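Side-chain contacts in enoyl-CoA hydratase/carnithine racemase (Magnetospirillum magneticum, PDB 4NEK), which probably isomerises unsaturated acyl-CoA thioesters as a delta(3)-delta(2)-enoyl-CoA isomerase of the enoyl-CoA hydratase/isomerase (crotonase) family: residues A212-I215 / M216-L219; M126-N130 / L131-P135. One frame throughout, in Å; residues are numbered along the deposited sequence.

Interaction 1 of 2, residues A212-I215 / M216-L219; sequences AEPI and MDRL
Glu213 OE2 accepts a hydrogen bond from Arg218 NE in a salt bridge of 2.7 Å, with an N-H...O angle of 158°. The bond uses the anti lone pair of OE2, the one turned away from OE1. OE2 sits at the guanidinium edge, 15° out of its plane, with the carboxylate turned almost perpendicular to it (planes 81° apart). Arg218 is bent at chi2 and chi3, which curls the chain until NE faces the carboxylate beside the helix, while the Glu213 chain runs extended beyond CG to meet it. Of the two oxygens OE2 alone bonds Arg218 across the contact; OE1 turns to a salt bridge with Arg221, further along the helix, and this second positive partner would also temper the nearness of Asp217, whose OD2 lies 4.6 Å from Glu213 OE1. Asp217 rests against the pyrrolidine ring, its OD2 3.6 Å from Pro214 CD. Backbone bonds start the helix: Arg218 N reaches Pro214 O at 3.1 Å, and Leu219 N reaches Ile215 O at 2.9 Å. The remaining guanidinium nitrogens are also held: NH2 by Thr210 O, and NH1 by Ser140 OG of a second subunit. With Pro214 at the N-cap position, this is a helix N-terminus, that of helix 215-230, pinned by a side-chain salt bridge from the preceding loop at a subunit interface.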
loop_
_atom_site.group_PDB
_atom_site.type_symbol
_atom_site.label_atom_id
_atom_site.label_comp_id
_atom_site.label_asym_id
_atom_site.label_seq_id
_atom_site.Cartn_x
_atom_site.Cartn_y
_atom_site.Cartn_z
ATOM N N ALA C 212 -17.179 14.114 -17.496
ATOM C CA ALA C 212 -15.889 14.551 -17.976
ATOM C C ALA C 212 -15.975 14.991 -19.417
ATOM O O ALA C 212 -16.758 14.455 -20.190
ATOM C CB ALA C 212 -14.884 13.423 -17.843
ATOM N N GLU C 213 -15.193 15.990 -19.769
ATOM C CA GLU C 213 -15.323 16.631 -21.056
ATOM C C GLU C 213 -13.961 17.091 -21.509
ATOM O O GLU C 213 -13.021 17.064 -20.736
ATOM C CB GLU C 213 -16.289 17.814 -20.916
ATOM C CG GLU C 213 -15.811 18.915 -20.024
ATOM C CD GLU C 213 -16.935 19.861 -19.600
ATOM O OE1 GLU C 213 -17.800 20.191 -20.441
ATOM O OE2 GLU C 213 -16.947 20.317 -18.423
ATOM N N PRO C 214 -13.848 17.533 -22.748
ATOM C CA PRO C 214 -12.552 18.061 -23.160
ATOM C C PRO C 214 -12.081 19.132 -22.197
ATOM O O PRO C 214 -12.849 19.994 -21.783
ATOM C CB PRO C 214 -12.839 18.669 -24.540
ATOM C CG PRO C 214 -13.959 17.838 -25.065
ATOM C CD PRO C 214 -14.815 17.547 -23.852
ATOM N N ILE C 215 -10.801 19.101 -21.904
ATOM C CA ILE C 215 -10.250 19.916 -20.859
ATOM C C ILE C 215 -10.538 21.408 -21.030
ATOM O O ILE C 215 -10.890 22.065 -20.058
ATOM C CB ILE C 215 -8.733 19.616 -20.684
ATOM C CG1 ILE C 215 -8.238 20.156 -19.350
ATOM C CG2 ILE C 215 -7.911 20.178 -21.834
ATOM C CD1 ILE C 215 -8.957 19.543 -18.152
HETATM N N MSE C 216 -10.420 21.939 -22.246
HETATM C CA MSE C 216 -10.687 23.356 -22.456
HETATM C C MSE C 216 -12.120 23.690 -22.132
HETATM O O MSE C 216 -12.382 24.746 -21.547
HETATM C CB MSE C 216 -10.358 23.822 -23.856
HETATM C CG MSE C 216 -8.900 23.556 -24.262
HETATM SE SE MSE C 216 -7.542 24.478 -23.132
HETATM C CE MSE C 216 -5.915 23.387 -23.464
ATOM N N ASP C 217 -13.067 22.822 -22.471
ATOM C CA ASP C 217 -14.466 23.042 -22.064
ATOM C C ASP C 217 -14.626 23.095 -20.572
ATOM O O ASP C 217 -15.359 23.937 -20.048
ATOM C CB ASP C 217 -15.380 21.952 -22.573
ATOM C CG ASP C 217 -15.453 21.898 -24.092
ATOM O OD1 ASP C 217 -15.044 22.883 -24.760
ATOM O OD2 ASP C 217 -15.941 20.878 -24.640
ATOM N N ARG C 218 -13.911 22.232 -19.856
ATOM C CA ARG C 218 -14.022 22.228 -18.402
ATOM C C ARG C 218 -13.430 23.497 -17.800
ATOM O O ARG C 218 -13.994 24.071 -16.850
ATOM C CB ARG C 218 -13.373 20.976 -17.782
ATOM C CG ARG C 218 -13.387 20.944 -16.251
ATOM C CD ARG C 218 -14.784 21.100 -15.687
ATOM N NE ARG C 218 -15.599 19.946 -16.094
ATOM C CZ ARG C 218 -15.940 18.922 -15.317
ATOM N NH1 ARG C 218 -15.577 18.889 -14.034
ATOM N NH2 ARG C 218 -16.684 17.936 -15.825
ATOM N N LEU C 219 -12.320 23.966 -18.355
ATOM C CA LEU C 219 -11.743 25.233 -17.891
ATOM C C LEU C 219 -12.716 26.375 -18.037
ATOM O O LEU C 219 -12.889 27.196 -17.113
ATOM C CB LEU C 219 -10.493 25.578 -18.666
ATOM C CG LEU C 219 -9.342 24.618 -18.378
ATOM C CD1 LEU C 219 -8.164 24.921 -19.271
ATOM C CD2 LEU C 219 -8.946 24.730 -16.916
#

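Interaction 2 of 2, residues M126-N130 / L131-P135; sequences MPFIN and LGIVP
With CG anti to its carbonyl carbon (chi1 -52°) and the ring turned to chi2 -75°, Phe128 lays one face against Pro135. Pro135 CA sits 3.7 Å from the centroid of the Phe128 ring in a CH-pi contact, offset toward the rim, and CB of the same proline comes within 3.8 Å of Phe128 CD2. Ile133 approaches differently: its chi1 of 61° sets CG1 between N and the carbonyl carbon, 3.9 Å from Phe128 CB, and carries CD1 to the ring edge, in plane. Phe128 O is the acceptor shared by two backbone N-H groups, Leu131 N at 2.9 Å and Ile133 N at 3.1 Å, which reach it from opposite faces of the carbonyl plane. Gly132 N bonds to Ile129 O at 3.1 Å. Together with the bond from Ile133 N and the apolar contact of Phe128 with Ile133, this makes a Schellman motif that ends the 3-10 segment, with Gly132 at C' in positive phi. The loop connects strand 123-125 to helix 139-147. Phe128 also touches Thr108 of helix 105-108, Leu131 and Ile133 pack on helix 66-69, and Pro135 meets helix 149-156, while Phe226 of a third subunit lies against Ile133 and Val134.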
loop_
_atom_site.group_PDB
_atom_site.type_symbol
_atom_site.label_atom_id
_atom_site.label_comp_id
_atom_site.label_asym_id
_atom_site.label_seq_id
_atom_site.Cartn_x
_atom_site.Cartn_y
_atom_site.Cartn_z
HETATM N N MSE C 126 -21.522 -7.377 -4.022
HETATM C CA MSE C 126 -22.436 -7.148 -5.129
HETATM C C MSE C 126 -22.732 -8.453 -5.845
HETATM O O MSE C 126 -22.241 -8.676 -6.939
HETATM C CB MSE C 126 -21.775 -6.169 -6.069
HETATM C CG MSE C 126 -21.773 -4.813 -5.377
HETATM SE SE MSE C 126 -20.544 -3.568 -6.315
HETATM C CE MSE C 126 -19.813 -2.502 -4.824
ATOM N N PRO C 127 -23.597 -9.299 -5.273
ATOM C CA PRO C 127 -23.820 -10.651 -5.767
ATOM C C PRO C 127 -24.872 -10.827 -6.900
ATOM O O PRO C 127 -25.369 -11.928 -7.080
ATOM C CB PRO C 127 -24.324 -11.351 -4.512
ATOM C CG PRO C 127 -25.221 -10.323 -3.886
ATOM C CD PRO C 127 -24.547 -8.987 -4.188
ATOM N N PHE C 128 -25.155 -9.780 -7.666
ATOM C CA PHE C 128 -26.081 -9.819 -8.772
ATOM C C PHE C 128 -25.922 -11.029 -9.683
ATOM O O PHE C 128 -26.878 -11.720 -9.950
ATOM C CB PHE C 128 -25.945 -8.551 -9.598
ATOM C CG PHE C 128 -26.034 -7.323 -8.766
ATOM C CD1 PHE C 128 -27.266 -6.900 -8.275
ATOM C CD2 PHE C 128 -24.883 -6.594 -8.435
ATOM C CE1 PHE C 128 -27.339 -5.761 -7.483
ATOM C CE2 PHE C 128 -24.957 -5.466 -7.630
ATOM C CZ PHE C 128 -26.187 -5.062 -7.140
ATOM N N ILE C 129 -24.716 -11.281 -10.148
ATOM C CA ILE C 129 -24.484 -12.399 -11.023
ATOM C C ILE C 129 -24.955 -13.721 -10.414
ATOM O O ILE C 129 -25.446 -14.589 -11.139
ATOM C CB ILE C 129 -23.001 -12.519 -11.424
ATOM C CG1 ILE C 129 -22.800 -13.631 -12.444
ATOM C CG2 ILE C 129 -22.115 -12.815 -10.221
ATOM C CD1 ILE C 129 -23.661 -13.497 -13.684
ATOM N N ASN C 130 -24.792 -13.899 -9.116
ATOM C CA ASN C 130 -25.235 -15.152 -8.484
ATOM C C ASN C 130 -26.735 -15.247 -8.334
ATOM O O ASN C 130 -27.225 -16.295 -7.982
ATOM C CB ASN C 130 -24.631 -15.340 -7.098
ATOM C CG ASN C 130 -23.125 -15.470 -7.117
ATOM O OD1 ASN C 130 -22.467 -14.954 -6.237
ATOM N ND2 ASN C 130 -22.577 -16.032 -8.159
ATOM N N LEU C 131 -27.457 -14.156 -8.564
ATOM C CA LEU C 131 -28.882 -14.206 -8.618
ATOM C C LEU C 131 -29.410 -14.179 -10.038
ATOM O O LEU C 131 -30.602 -14.001 -10.229
ATOM C CB LEU C 131 -29.470 -13.035 -7.870
ATOM C CG LEU C 131 -29.350 -13.172 -6.333
ATOM C CD1 LEU C 131 -29.372 -11.822 -5.601
ATOM C CD2 LEU C 131 -30.503 -14.033 -5.869
ATOM N N GLY C 132 -28.553 -14.320 -11.040
ATOM C CA GLY C 132 -28.995 -14.191 -12.425
ATOM C C GLY C 132 -29.436 -12.803 -12.870
ATOM O O GLY C 132 -30.239 -12.644 -13.794
ATOM N N ILE C 133 -28.938 -11.786 -12.216
ATOM C CA ILE C 133 -29.286 -10.427 -12.611
ATOM C C ILE C 133 -28.052 -9.565 -12.838
ATOM O O ILE C 133 -26.948 -9.997 -12.611
ATOM C CB ILE C 133 -30.245 -9.798 -11.598
ATOM C CG1 ILE C 133 -29.599 -9.726 -10.219
ATOM C CG2 ILE C 133 -31.512 -10.650 -11.504
ATOM C CD1 ILE C 133 -30.470 -9.040 -9.175
ATOM N N VAL C 134 -28.277 -8.332 -13.252
ATOM C CA VAL C 134 -27.214 -7.393 -13.453
ATOM C C VAL C 134 -27.146 -6.339 -12.343
ATOM O O VAL C 134 -28.101 -6.100 -11.620
ATOM C CB VAL C 134 -27.316 -6.689 -14.832
ATOM C CG1 VAL C 134 -27.393 -7.740 -15.930
ATOM C CG2 VAL C 134 -28.497 -5.704 -14.895
ATOM N N PRO C 135 -26.000 -5.675 -12.234
ATOM C CA PRO C 135 -25.849 -4.625 -11.279
ATOM C C PRO C 135 -26.681 -3.410 -11.611
ATOM O O PRO C 135 -26.893 -3.051 -12.766
ATOM C CB PRO C 135 -24.374 -4.260 -11.395
ATOM C CG PRO C 135 -23.736 -5.396 -12.088
ATOM C CD PRO C 135 -24.772 -5.882 -13.018
#

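How the interactions relate
Two local contacts of the chain illustrate how chemistry follows place. Interaction 2 is the buried one, an apolar side-chain cluster on a turn with several internal backbone bonds; interaction 1 is partly exposed and combines a charged pair with the first backbone bonds of a helix. They share no secondary-structure element: 126-135 joins strand 123-125 to helix 139-147, whereas 212-219 leads from helix 198-208 into helix 215-230. Their centres lie 35 Å apart and their nearest atoms about 20 Å, so they do not touch. Both nevertheless meet other subunits of the six-chain assembly, interaction 1 partly through hydrogen bonds and interaction 2 mainly through apolar packing.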